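Local atomic coordinates of toxin protein (Yersinia entomophaga, PDB entry 6AQK), a protein that probably acts as the ADP-ribosylating toxin domain of an RHS protein, transferring ADP-ribose from NAD+ to a target molecule. Residues 31-34 and 35-39; 173-177 and 178-182. All coordinates share one frame; numbering follows the deposited sequence.

Interaction 1: 31-34 and 35-39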
ATOM      1  N   SER A  31      -0.190  -6.190  -8.851  1.00 33.00           N
ATOM      2  CA  SER A  31       0.742  -5.170  -8.428  1.00 33.70           C
ATOM      3  C   SER A  31       1.351  -4.428  -9.645  1.00 34.21           C
ATOM      4  O   SER A  31       1.362  -3.208  -9.701  1.00 30.89           O
ATOM      5  CB  SER A  31       1.859  -5.774  -7.586  1.00 38.76           C
ATOM      6  OG  SER A  31       2.639  -4.699  -7.093  1.00 46.46           O
ATOM      7  N   SER A  32       1.822  -5.182 -10.632  1.00 31.75           N
ATOM      8  CA  SER A  32       2.402  -4.594 -11.798  1.00 32.43           C
ATOM      9  C   SER A  32       1.404  -3.784 -12.662  1.00 33.89           C
ATOM     10  O   SER A  32       1.782  -2.743 -13.281  1.00 32.34           O
ATOM     11  CB  SER A  32       3.176  -5.681 -12.583  1.00 33.88           C
ATOM     12  OG  SER A  32       2.309  -6.636 -13.153  1.00 37.29           O
ATOM     13  N   PHE A  33       0.142  -4.213 -12.688  1.00 30.04           N
ATOM     14  CA  PHE A  33      -0.912  -3.501 -13.363  1.00 28.15           C
ATOM     15  C   PHE A  33      -1.106  -2.092 -12.666  1.00 32.49           C
ATOM     16  O   PHE A  33      -1.189  -1.056 -13.366  1.00 31.05           O
ATOM     17  CB  PHE A  33      -2.201  -4.269 -13.266  1.00 30.03           C
ATOM     18  CG  PHE A  33      -3.361  -3.728 -14.086  1.00 30.13           C
ATOM     19  CD1 PHE A  33      -4.213  -2.697 -13.600  1.00 31.12           C
ATOM     20  CD2 PHE A  33      -3.706  -4.328 -15.274  1.00 31.36           C
ATOM     21  CE1 PHE A  33      -5.276  -2.228 -14.362  1.00 31.33           C
ATOM     22  CE2 PHE A  33      -4.781  -3.882 -16.011  1.00 30.68           C
ATOM     23  CZ  PHE A  33      -5.568  -2.820 -15.558  1.00 31.90           C
ATOM     24  N   THR A  34      -1.144  -2.047 -11.345  1.00 28.76           N
ATOM     25  CA  THR A  34      -1.427  -0.790 -10.689  1.00 31.28           C
ATOM     26  C   THR A  34      -0.192   0.106 -10.759  1.00 34.53           C
ATOM     27  O   THR A  34      -0.339   1.349 -10.817  1.00 35.89           O
ATOM     28  CB  THR A  34      -2.013  -0.931  -9.267  1.00 29.42           C
ATOM     29  OG1 THR A  34      -1.107  -1.610  -8.370  1.00 31.92           O
ATOM     30  CG2 THR A  34      -3.362  -1.654  -9.300  1.00 33.70           C
ATOM     31  N   ILE A  35       0.986  -0.498 -10.770  1.00 33.92           N
ATOM     32  CA  ILE A  35       2.194   0.266 -11.048  1.00 34.11           C
ATOM     33  C   ILE A  35       2.108   0.881 -12.433  1.00 34.75           C
ATOM     34  O   ILE A  35       2.419   2.089 -12.603  1.00 35.72           O
ATOM     35  CB  ILE A  35       3.431  -0.547 -10.829  1.00 33.83           C
ATOM     36  CG1 ILE A  35       3.580  -0.810  -9.299  1.00 31.08           C
ATOM     37  CG2 ILE A  35       4.652   0.160 -11.384  1.00 38.69           C
ATOM     38  CD1 ILE A  35       4.660  -1.790  -8.987  1.00 38.42           C
ATOM     39  N   ALA A  36       1.701   0.096 -13.417  1.00 30.99           N
ATOM     40  CA  ALA A  36       1.544   0.688 -14.780  1.00 30.27           C
ATOM     41  C   ALA A  36       0.604   1.833 -14.821  1.00 31.34           C
ATOM     42  O   ALA A  36       0.909   2.832 -15.496  1.00 38.13           O
ATOM     43  CB  ALA A  36       1.158  -0.322 -15.783  1.00 32.60           C
ATOM     44  N   LEU A  37      -0.512   1.759 -14.089  1.00 33.32           N
ATOM     45  CA  LEU A  37      -1.475   2.886 -14.006  1.00 33.31           C
ATOM     46  C   LEU A  37      -0.786   4.145 -13.464  1.00 34.87           C
ATOM     47  O   LEU A  37      -1.085   5.222 -13.946  1.00 34.86           O
ATOM     48  CB  LEU A  37      -2.621   2.560 -13.086  1.00 31.63           C
ATOM     49  CG  LEU A  37      -3.628   1.434 -13.399  1.00 32.26           C
ATOM     50  CD1 LEU A  37      -4.561   1.248 -12.193  1.00 32.97           C
ATOM     51  CD2 LEU A  37      -4.412   1.790 -14.623  1.00 36.15           C
ATOM     52  N   GLN A  38       0.084   3.988 -12.456  1.00 32.88           N
ATOM     53  CA  GLN A  38       0.823   5.134 -11.902  1.00 36.84           C
ATOM     54  C   GLN A  38       1.753   5.725 -12.936  1.00 40.66           C
ATOM     55  O   GLN A  38       1.776   6.957 -13.139  1.00 41.04           O
ATOM     56  CB  GLN A  38       1.700   4.789 -10.690  1.00 40.07           C
ATOM     57  CG  GLN A  38       0.984   4.215  -9.492  1.00 43.90           C
ATOM     58  CD  GLN A  38       1.959   3.866  -8.372  1.00 48.17           C
ATOM     59  OE1 GLN A  38       2.060   2.718  -7.953  1.00 52.40           O
ATOM     60  NE2 GLN A  38       2.693   4.871  -7.891  1.00 42.38           N
ATOM     61  N   LYS A  39       2.519   4.857 -13.581  1.00 35.77           N
ATOM     62  CA  LYS A  39       3.596   5.278 -14.500  1.00 39.86           C
ATOM     63  C   LYS A  39       3.007   5.973 -15.713  1.00 38.78           C
ATOM     64  O   LYS A  39       3.653   6.828 -16.315  1.00 39.15           O
ATOM     65  CB  LYS A  39       4.514   4.118 -14.973  1.00 39.03           C
ATOM     66  CG  LYS A  39       5.478   3.451 -13.971  1.00 42.99           C
ATOM     67  CD  LYS A  39       5.834   4.319 -12.799  1.00 52.52           C
ATOM     68  CE  LYS A  39       6.714   3.597 -11.782  1.00 59.51           C
ATOM     69  NZ  LYS A  39       8.038   3.174 -12.334  1.00 57.28           N
TER
HETATM   70  O   HOH W   1       0.515   0.309  -7.459  1.00 35.69           O
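Phe33 and Leu37, one turn apart on helix 27-39, meet where Phe33 CE1 comes 4.1 Å from Leu37 CD2. The two side chains lie aslant, and the methyl approaches the ring at an oblique angle. Phe33 starts out pointing away from the following turn; with CG anti to its backbone N (chi1 -172°) the ring lies on the carbonyl side and reaches back to Leu37.

A second pair, Thr34 and Gln38, meets through water. Thr34 OG1 sits between the backbone N and the carbonyl carbon (chi1 61°) and is hydrogen-bonded to a water 2.7 Å away; it also has a weak bond to Tyr30 O. That water donates to Gln38 OE1 at 2.9 Å, so one molecule spans the turn. Gln38 also lays its CG against Thr34 O, 3.4 Å apart.

On a third side Ile35 folds CG1 back to within 3.3 Å of Ser31 O, the same oxygen that accepts the bond from Ile35 N at 2.9 Å. Three further i to i+4 bonds run from Ala36 N, Leu37 N and Gln38 N to the carbonyls of Ser32, Phe33 and Thr34.

The hydrophobic side of this helix packs on helix 51-63, where Phe54 and Trp58 make edge-to-face contacts with Phe33, and Val80 and Leu84 of helix 74-90 also touch that ring.

Interaction 2: 173-177 and 178-182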
ATOM      1  N   GLY A 173     -11.188   0.244   5.484  1.00 29.58           N
ATOM      2  CA  GLY A 173     -10.356  -0.927   5.760  1.00 31.16           C
ATOM      3  C   GLY A 173     -11.235  -2.136   6.034  1.00 32.02           C
ATOM      4  O   GLY A 173     -12.176  -2.069   6.823  1.00 33.78           O
ATOM      5  N   VAL A 174     -10.887  -3.263   5.431  1.00 27.06           N
ATOM      6  CA  VAL A 174     -11.623  -4.455   5.654  1.00 29.75           C
ATOM      7  C   VAL A 174     -10.783  -5.605   6.166  1.00 32.50           C
ATOM      8  O   VAL A 174      -9.585  -5.777   5.803  1.00 33.29           O
ATOM      9  CB  VAL A 174     -12.279  -4.860   4.355  1.00 31.35           C
ATOM     10  CG1 VAL A 174     -13.219  -3.784   3.867  1.00 32.14           C
ATOM     11  CG2 VAL A 174     -11.302  -5.232   3.258  1.00 31.14           C
ATOM     12  N   SER A 175     -11.411  -6.396   7.017  1.00 33.91           N
ATOM     13  CA  SER A 175     -10.840  -7.623   7.493  1.00 34.37           C
ATOM     14  C   SER A 175     -11.340  -8.711   6.632  1.00 36.77           C
ATOM     15  O   SER A 175     -12.276  -9.422   6.979  1.00 37.97           O
ATOM     16  CB  SER A 175     -11.176  -7.798   8.974  1.00 40.84           C
ATOM     17  OG  SER A 175     -10.632  -8.996   9.432  1.00 51.39           O
ATOM     18  N   GLU A 176     -10.778  -8.823   5.443  1.00 38.50           N
ATOM     19  CA  GLU A 176     -11.299  -9.718   4.442  1.00 40.11           C
ATOM     20  C   GLU A 176     -10.178 -10.271   3.563  1.00 41.51           C
ATOM     21  O   GLU A 176      -9.279  -9.565   3.255  1.00 44.75           O
ATOM     22  CB  GLU A 176     -12.306  -8.919   3.594  1.00 39.51           C
ATOM     23  CG  GLU A 176     -13.252  -9.745   2.788  1.00 42.13           C
ATOM     24  CD  GLU A 176     -14.286 -10.468   3.621  1.00 45.10           C
ATOM     25  OE1 GLU A 176     -14.231 -11.671   3.588  1.00 46.87           O
ATOM     26  OE2 GLU A 176     -15.128  -9.878   4.330  1.00 44.47           O
ATOM     27  N   GLY A 177     -10.259 -11.531   3.162  1.00 40.86           N
ATOM     28  CA  GLY A 177      -9.258 -12.115   2.262  1.00 45.81           C
ATOM     29  C   GLY A 177      -8.241 -13.036   2.925  1.00 41.83           C
ATOM     30  O   GLY A 177      -8.418 -13.521   4.015  1.00 39.30           O
ATOM     31  N   LEU A 178      -7.152 -13.249   2.236  1.00 38.84           N
ATOM     32  CA  LEU A 178      -6.359 -14.403   2.435  1.00 34.49           C
ATOM     33  C   LEU A 178      -5.622 -14.364   3.759  1.00 35.94           C
ATOM     34  O   LEU A 178      -5.357 -15.414   4.340  1.00 35.10           O
ATOM     35  CB  LEU A 178      -5.443 -14.484   1.235  1.00 38.49           C
ATOM     36  CG  LEU A 178      -4.417 -15.572   0.972  1.00 49.69           C
ATOM     37  CD1 LEU A 178      -4.954 -16.991   0.964  1.00 50.27           C
ATOM     38  CD2 LEU A 178      -3.802 -15.296  -0.396  1.00 44.43           C
ATOM     39  N   TYR A 179      -5.359 -13.175   4.309  1.00 34.57           N
ATOM     40  CA  TYR A 179      -4.606 -13.066   5.553  1.00 32.23           C
ATOM     41  C   TYR A 179      -5.412 -12.370   6.626  1.00 34.41           C
ATOM     42  O   TYR A 179      -4.845 -11.997   7.659  1.00 35.35           O
ATOM     43  CB  TYR A 179      -3.305 -12.303   5.268  1.00 39.19           C
ATOM     44  CG  TYR A 179      -2.468 -12.999   4.214  1.00 40.49           C
ATOM     45  CD1 TYR A 179      -1.953 -14.256   4.475  1.00 46.49           C
ATOM     46  CD2 TYR A 179      -2.281 -12.463   2.957  1.00 44.12           C
ATOM     47  CE1 TYR A 179      -1.227 -14.954   3.546  1.00 49.46           C
ATOM     48  CE2 TYR A 179      -1.534 -13.175   1.985  1.00 45.63           C
ATOM     49  CZ  TYR A 179      -1.019 -14.418   2.313  1.00 46.20           C
ATOM     50  OH  TYR A 179      -0.294 -15.176   1.418  1.00 52.61           O
ATOM     51  N   ALA A 180      -6.722 -12.228   6.418  1.00 33.15           N
ATOM     52  CA  ALA A 180      -7.594 -11.627   7.441  1.00 34.48           C
ATOM     53  C   ALA A 180      -7.473 -12.339   8.776  1.00 36.04           C
ATOM     54  O   ALA A 180      -7.361 -11.694   9.788  1.00 38.32           O
ATOM     55  CB  ALA A 180      -9.028 -11.649   6.985  1.00 39.63           C
ATOM     56  N   SER A 181      -7.392 -13.659   8.762  1.00 38.53           N
ATOM     57  CA  SER A 181      -7.291 -14.441  10.019  1.00 39.47           C
ATOM     58  C   SER A 181      -5.885 -14.291  10.655  1.00 40.66           C
ATOM     59  O   SER A 181      -5.718 -14.645  11.789  1.00 45.23           O
ATOM     60  CB  SER A 181      -7.643 -15.927   9.757  1.00 44.08           C
ATOM     61  OG  SER A 181      -6.631 -16.549   8.959  1.00 49.38           O
ATOM     62  N   GLU A 182      -4.903 -13.706   9.942  1.00 37.50           N
ATOM     63  CA  GLU A 182      -3.592 -13.397  10.505  1.00 38.77           C
ATOM     64  C   GLU A 182      -3.431 -11.899  10.845  1.00 40.01           C
ATOM     65  O   GLU A 182      -2.324 -11.500  11.083  1.00 43.74           O
ATOM     66  CB  GLU A 182      -2.504 -13.906   9.584  1.00 43.35           C
ATOM     67  CG  GLU A 182      -2.934 -15.171   8.858  1.00 52.27           C
ATOM     68  CD  GLU A 182      -1.796 -16.104   8.612  1.00 61.10           C
ATOM     69  OE1 GLU A 182      -0.862 -15.693   7.909  1.00 79.14           O
ATOM     70  OE2 GLU A 182      -1.850 -17.245   9.127  1.00 76.55           O
TER
HETATM   71  O   HOH W   2      -7.908  -8.846   9.810  1.00 37.85           O
HETATM   72  O   HOH W   3      -7.581 -15.437   6.478  1.00 42.34           O
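Gly177 and Ala180 close a type I beta turn, with Leu178 and Tyr179 at its two corners, in the loop between strands 161-167 and 184-187. Ala180 N donates to Gly177 O over 3.2 Å, with the hydrogen nearly in line, yet the nitrogen stands well above the carbonyl plane. Gly177 enters the turn with a positive phi of 103°, at backbone angles where a CB would be jammed against the carbonyl oxygen before it.

Ala180 turns its methyl inward, toward the incoming limb of the loop. Ala180 CB packs against Gly177 O and also lies 3.7 Å from Glu176 N and 3.9 Å from Ser175 OG. The Ser175 hydroxyl stands anti to the backbone N (chi1 179°), which sets OG beside its own carbonyl carbon, within reach of the Ala180 methyl. From there it donates to a water that also donates to Ala180 O, joining the two limbs a second time.

Leu178 and Tyr179 both start away from the preceding residues. With Leu178 CG anti to the backbone N (chi1 -179°), CG lies 3.8 Å above one face of the Tyr179 ring, displaced toward its rim. Glu176 also turns its side chain from the turn, and its OE2 is hydrogen-bonded to His95.

A second water bridges the same turn: it donates to Gly177 O at 3.2 Å and accepts from Ser181 N at 2.9 Å.

Interaction 1 is a buried piece of helix and interaction 2 a turn at the surface; their centres are 23 Å apart and their nearest atoms about 13 Å, so they do not touch. They hold different elements: residues 31-39 belong to the helical part of the chain, packed on helices 51-63 and 74-90, whereas residues 173-182 form a loop leading into strand 184-187. The chemistry follows the setting. Repeated backbone bonds and apolar side chains dominate in the helix, with one water bridging Thr34 and Gln38. In the loop a single direct backbone bond crosses the turn, and two waters bridge the two halves of the loop.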